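Local atomic coordinates of protein CT_858 (Chlamydia trachomatis, PDB entry 3DOR), a protein that probably acts as a secreted serine-type endopeptidase, the chlamydial protease CPAF, cleaving peptide bonds within proteins. Residues A43-K46 / L47-Q50; T55-C58 / Q59-L62. One frame throughout, in Å; residues are numbered along the deposited sequence.

Contact 1. Residues A43-K46 / L47-Q50; sequences AQQK and LRTQ
Residues Ala43 to Arg48 form the last turns of helix 36-48, where Leu47 N and Arg48 N donate i to i+4 hydrogen bonds to Ala43 O (3.1 Å) and Gln44 O (2.7 Å), and Thr49 is the first residue to leave helical backbone angles. This helix C-terminus is finished by a double grip on one carbonyl: Gln45 O accepts both Thr49 N, at 2.8 Å, and Thr49 OG1, at 3.0 Å. The two donors come from opposite faces of the carbonyl plane, the hydroxyl being the more tilted at 33°. Thr49 can present both because OG1 stands beside its own backbone N (chi1 -55°), with CG2 anti to that nitrogen. The Gln45 chain bends at chi2 and crosses Thr49, bringing Gln45 OE1 to 3.2 Å from Thr49 OG1, at an angle too poor for a bond.

One residue earlier on each side, Gln44 and Arg48 run alongside each other in the same direction. Arg48 CG rests on Gln44 O at 3.3 Å, while the Gln44 amide and the guanidinium are turned 54° apart; NE2 of that amide is hydrogen-bonded to Ser40 OG. Leu47 lies on the buried side, covered by helices 2-20 and 55-67. Where the chain turns away from the helix, Gln50 CG packs against Lys46 O at 3.4 Å.

Contact 2. Residues T55-C58 / Q59-L62; sequences TSFC and QQVL
Thr55 and Gln59 meet in the first turns of helix 55-67, where four successive i to i+4 backbone hydrogen bonds begin with Gln59 N to Thr55 O at 2.8 Å. The start of the helix is held from outside as well: Asp193 accepts from Thr55 N through OD1 and from Ser56 N through OD2, and Thr55 OG1 pairs with Leu194 N.

Gln59 leaves the helix with CG beside its own backbone N (chi1 -60°), which lays the chain back over the preceding turn. Its CB lies close to the carbonyl oxygens of Ser56 and Thr55. Gln59 CG then presses on Thr55 O at 3.0 Å, and Gln59 CD passes the methyl CG2 of Thr55 at 3.8 Å. At the tip the amide divides its contacts: OE1 lies near Ser56 CA, whereas Gln59 NE2 has Thr55 CG2 at 3.6 Å and makes its hydrogen bond beyond the helix, to Thr505 O. The buried amide nitrogen is thus satisfied by a distant loop, while its carbon chain slants back across the first turn, over Thr55.

Gln60, the next residue, also lies back on the turn before it. Its CG and CD both rest on Ser56 O, and although Gln60 NE2 is as near as 3.2 Å to that oxygen, the angle is too poor for a bond.

On the side turned to helix 36-48, Phe57 and Val61 make an apolar contact. With CG anti to the backbone N (chi1 174°), the Phe57 ring lies next to Val61, whose CG2 forms a CH-pi contact over one face. That methyl is 4.2 Å from the ring centroid, and the nearest ring atom, Phe57 CE2, is 3.7 Å from Val61 CG2.

How the contacts relate
Contacts 1 and 2 sit on consecutive helices, the first closing helix 36-48 and the second opening helix 55-67, with centres about 11 Å apart. Contact 1 is partly buried, with four of its eight residues exposed at the helix end, and Ala43 and Leu47 are its buried members. Contact 2 is mostly buried, with no fully exposed residue, and Thr55 and Gln59 find polar partners far along the chain. The two helices pack directly together, Leu47 CD2 lying 3.5 Å from Cys58 SG and Ala43 O 3.8 Å from Val61 CG1. Helix 2-20 touches both contacts, making a three-helix cluster near the N-terminus of the chain.

Contact 1. Residues A43-K46 / L47-Q50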
ATOM      1  N   ALA B  43     -13.660  15.705  21.289  1.00 41.14           N
ATOM      2  CA  ALA B  43     -13.710  15.901  19.842  1.00 40.93           C
ATOM      3  C   ALA B  43     -15.138  15.733  19.348  1.00 41.06           C
ATOM      4  O   ALA B  43     -15.620  16.534  18.551  1.00 40.07           O
ATOM      5  CB  ALA B  43     -12.795  14.906  19.137  1.00 40.07           C
ATOM      6  N   GLN B  44     -15.807  14.686  19.827  1.00 42.86           N
ATOM      7  CA  GLN B  44     -17.190  14.405  19.436  1.00 45.59           C
ATOM      8  C   GLN B  44     -18.074  15.611  19.702  1.00 47.44           C
ATOM      9  O   GLN B  44     -18.855  16.032  18.842  1.00 47.22           O
ATOM     10  CB  GLN B  44     -17.733  13.205  20.214  1.00 44.19           C
ATOM     11  CG  GLN B  44     -17.009  11.905  19.931  1.00 45.94           C
ATOM     12  CD  GLN B  44     -17.546  10.759  20.756  1.00 45.98           C
ATOM     13  OE1 GLN B  44     -18.753  10.517  20.791  1.00 49.64           O
ATOM     14  NE2 GLN B  44     -16.655  10.040  21.422  1.00 44.60           N
ATOM     15  N   GLN B  45     -17.948  16.167  20.900  1.00 48.82           N
ATOM     16  CA  GLN B  45     -18.741  17.329  21.259  1.00 51.34           C
ATOM     17  C   GLN B  45     -18.499  18.502  20.329  1.00 50.98           C
ATOM     18  O   GLN B  45     -19.437  19.204  19.955  1.00 51.56           O
ATOM     19  CB  GLN B  45     -18.470  17.735  22.703  1.00 53.66           C
ATOM     20  CG  GLN B  45     -19.374  17.013  23.675  1.00 59.08           C
ATOM     21  CD  GLN B  45     -20.837  17.174  23.298  1.00 62.84           C
ATOM     22  OE1 GLN B  45     -21.335  18.297  23.172  1.00 65.45           O
ATOM     23  NE2 GLN B  45     -21.532  16.053  23.108  1.00 63.54           N
ATOM     24  N   LYS B  46     -17.248  18.718  19.948  1.00 50.58           N
ATOM     25  CA  LYS B  46     -16.950  19.815  19.044  1.00 51.39           C
ATOM     26  C   LYS B  46     -17.684  19.596  17.724  1.00 51.48           C
ATOM     27  O   LYS B  46     -18.164  20.542  17.107  1.00 51.45           O
ATOM     28  CB  LYS B  46     -15.440  19.926  18.810  1.00 51.58           C
ATOM     29  CG  LYS B  46     -14.673  20.343  20.056  1.00 56.21           C
ATOM     30  CD  LYS B  46     -13.226  20.745  19.762  1.00 58.83           C
ATOM     31  CE  LYS B  46     -12.354  19.554  19.408  1.00 59.95           C
ATOM     32  NZ  LYS B  46     -10.936  19.964  19.198  1.00 61.54           N
ATOM     33  N   LEU B  47     -17.779  18.340  17.299  1.00 51.49           N
ATOM     34  CA  LEU B  47     -18.457  18.013  16.050  1.00 51.79           C
ATOM     35  C   LEU B  47     -19.978  18.087  16.200  1.00 53.36           C
ATOM     36  O   LEU B  47     -20.677  18.578  15.314  1.00 53.47           O
ATOM     37  CB  LEU B  47     -18.059  16.607  15.587  1.00 50.02           C
ATOM     38  CG  LEU B  47     -16.618  16.365  15.132  1.00 47.66           C
ATOM     39  CD1 LEU B  47     -16.381  14.876  15.012  1.00 47.87           C
ATOM     40  CD2 LEU B  47     -16.361  17.060  13.805  1.00 46.96           C
ATOM     41  N   ARG B  48     -20.485  17.600  17.328  1.00 55.26           N
ATOM     42  CA  ARG B  48     -21.923  17.599  17.577  1.00 57.08           C
ATOM     43  C   ARG B  48     -22.518  18.977  17.856  1.00 58.04           C
ATOM     44  O   ARG B  48     -23.647  19.264  17.459  1.00 57.60           O
ATOM     45  CB  ARG B  48     -22.254  16.667  18.742  1.00 57.01           C
ATOM     46  CG  ARG B  48     -22.051  15.199  18.441  1.00 59.30           C
ATOM     47  CD  ARG B  48     -22.774  14.349  19.463  1.00 60.80           C
ATOM     48  NE  ARG B  48     -23.363  13.162  18.853  1.00 63.13           N
ATOM     49  CZ  ARG B  48     -22.803  11.957  18.857  1.00 63.93           C
ATOM     50  NH1 ARG B  48     -21.630  11.767  19.448  1.00 63.71           N
ATOM     51  NH2 ARG B  48     -23.420  10.939  18.267  1.00 64.67           N
ATOM     52  N   THR B  49     -21.760  19.831  18.531  1.00 59.79           N
ATOM     53  CA  THR B  49     -22.246  21.162  18.869  1.00 62.02           C
ATOM     54  C   THR B  49     -22.146  22.162  17.719  1.00 61.97           C
ATOM     55  O   THR B  49     -22.418  23.347  17.886  1.00 61.53           O
ATOM     56  CB  THR B  49     -21.502  21.704  20.107  1.00 63.04           C
ATOM     57  OG1 THR B  49     -21.634  20.763  21.181  1.00 64.58           O
ATOM     58  CG2 THR B  49     -22.090  23.039  20.556  1.00 65.14           C
ATOM     59  N   GLN B  50     -21.770  21.677  16.541  1.00 63.47           N
ATOM     60  CA  GLN B  50     -21.652  22.538  15.369  1.00 64.21           C
ATOM     61  C   GLN B  50     -22.932  22.552  14.543  1.00 64.55           C
ATOM     62  O   GLN B  50     -23.591  21.523  14.385  1.00 63.80           O
ATOM     63  CB  GLN B  50     -20.493  22.075  14.490  1.00 65.37           C
ATOM     64  CG  GLN B  50     -19.190  22.781  14.769  1.00 66.38           C
ATOM     65  CD  GLN B  50     -19.246  24.258  14.433  1.00 66.93           C
ATOM     66  OE1 GLN B  50     -19.669  24.645  13.344  1.00 66.55           O
ATOM     67  NE2 GLN B  50     -18.808  25.093  15.368  1.00 66.43           N
TER

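Contact 2. Residues T55-C58 / Q59-L62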
ATOM      1  N   THR B  55     -16.742  20.208   5.872  1.00 40.98           N
ATOM      2  CA  THR B  55     -15.792  19.107   5.877  1.00 40.10           C
ATOM      3  C   THR B  55     -14.450  19.582   6.442  1.00 39.45           C
ATOM      4  O   THR B  55     -13.863  18.920   7.297  1.00 37.84           O
ATOM      5  CB  THR B  55     -15.594  18.548   4.453  1.00 40.21           C
ATOM      6  OG1 THR B  55     -16.809  17.915   4.026  1.00 37.98           O
ATOM      7  CG2 THR B  55     -14.448  17.528   4.416  1.00 37.58           C
ATOM      8  N   SER B  56     -13.980  20.737   5.980  1.00 39.17           N
ATOM      9  CA  SER B  56     -12.710  21.262   6.451  1.00 40.99           C
ATOM     10  C   SER B  56     -12.732  21.465   7.960  1.00 41.56           C
ATOM     11  O   SER B  56     -11.710  21.293   8.632  1.00 42.18           O
ATOM     12  CB  SER B  56     -12.357  22.569   5.726  1.00 41.47           C
ATOM     13  OG  SER B  56     -13.436  23.472   5.730  1.00 47.33           O
ATOM     14  N   PHE B  57     -13.899  21.806   8.499  1.00 41.00           N
ATOM     15  CA  PHE B  57     -14.027  21.998   9.939  1.00 39.80           C
ATOM     16  C   PHE B  57     -13.799  20.670  10.648  1.00 40.13           C
ATOM     17  O   PHE B  57     -13.049  20.592  11.621  1.00 41.41           O
ATOM     18  CB  PHE B  57     -15.416  22.514  10.310  1.00 38.69           C
ATOM     19  CG  PHE B  57     -15.645  22.591  11.790  1.00 37.33           C
ATOM     20  CD1 PHE B  57     -15.167  23.668  12.527  1.00 37.96           C
ATOM     21  CD2 PHE B  57     -16.284  21.550  12.463  1.00 36.27           C
ATOM     22  CE1 PHE B  57     -15.317  23.707  13.917  1.00 37.08           C
ATOM     23  CE2 PHE B  57     -16.436  21.580  13.847  1.00 34.08           C
ATOM     24  CZ  PHE B  57     -15.951  22.660  14.576  1.00 35.14           C
ATOM     25  N   CYS B  58     -14.469  19.630  10.164  1.00 39.00           N
ATOM     26  CA  CYS B  58     -14.339  18.302  10.746  1.00 38.94           C
ATOM     27  C   CYS B  58     -12.919  17.763  10.571  1.00 37.98           C
ATOM     28  O   CYS B  58     -12.421  17.022  11.415  1.00 37.92           O
ATOM     29  CB  CYS B  58     -15.347  17.343  10.101  1.00 38.91           C
ATOM     30  SG  CYS B  58     -17.080  17.748  10.441  1.00 41.01           S
ATOM     31  N   GLN B  59     -12.271  18.133   9.472  1.00 37.30           N
ATOM     32  CA  GLN B  59     -10.908  17.675   9.228  1.00 38.26           C
ATOM     33  C   GLN B  59     -10.000  18.276  10.303  1.00 38.21           C
ATOM     34  O   GLN B  59      -9.128  17.596  10.851  1.00 38.88           O
ATOM     35  CB  GLN B  59     -10.448  18.098   7.830  1.00 36.41           C
ATOM     36  CG  GLN B  59     -11.316  17.534   6.719  1.00 35.98           C
ATOM     37  CD  GLN B  59     -10.781  17.843   5.335  1.00 37.00           C
ATOM     38  OE1 GLN B  59     -10.267  18.931   5.085  1.00 36.57           O
ATOM     39  NE2 GLN B  59     -10.918  16.887   4.421  1.00 35.31           N
ATOM     40  N   GLN B  60     -10.224  19.552  10.600  1.00 37.35           N
ATOM     41  CA  GLN B  60      -9.465  20.259  11.622  1.00 36.69           C
ATOM     42  C   GLN B  60      -9.663  19.574  12.964  1.00 36.10           C
ATOM     43  O   GLN B  60      -8.716  19.402  13.728  1.00 40.02           O
ATOM     44  CB  GLN B  60      -9.940  21.710  11.725  1.00 36.99           C
ATOM     45  CG  GLN B  60      -9.465  22.601  10.599  1.00 36.07           C
ATOM     46  CD  GLN B  60     -10.405  23.757  10.344  1.00 37.60           C
ATOM     47  OE1 GLN B  60     -11.068  24.241  11.257  1.00 40.05           O
ATOM     48  NE2 GLN B  60     -10.462  24.213   9.094  1.00 37.40           N
ATOM     49  N   VAL B  61     -10.895  19.179  13.254  1.00 33.23           N
ATOM     50  CA  VAL B  61     -11.178  18.519  14.523  1.00 33.22           C
ATOM     51  C   VAL B  61     -10.463  17.182  14.653  1.00 33.39           C
ATOM     52  O   VAL B  61      -9.926  16.862  15.716  1.00 33.90           O
ATOM     53  CB  VAL B  61     -12.689  18.290  14.721  1.00 31.94           C
ATOM     54  CG1 VAL B  61     -12.931  17.474  15.984  1.00 30.53           C
ATOM     55  CG2 VAL B  61     -13.399  19.628  14.822  1.00 32.01           C
ATOM     56  N   LEU B  62     -10.461  16.400  13.578  1.00 32.86           N
ATOM     57  CA  LEU B  62      -9.802  15.097  13.598  1.00 33.66           C
ATOM     58  C   LEU B  62      -8.291  15.288  13.690  1.00 31.89           C
ATOM     59  O   LEU B  62      -7.604  14.570  14.416  1.00 34.13           O
ATOM     60  CB  LEU B  62     -10.163  14.297  12.338  1.00 34.00           C
ATOM     61  CG  LEU B  62     -11.642  13.928  12.188  1.00 36.29           C
ATOM     62  CD1 LEU B  62     -11.846  13.066  10.955  1.00 39.65           C
ATOM     63  CD2 LEU B  62     -12.109  13.183  13.419  1.00 36.27           C
TER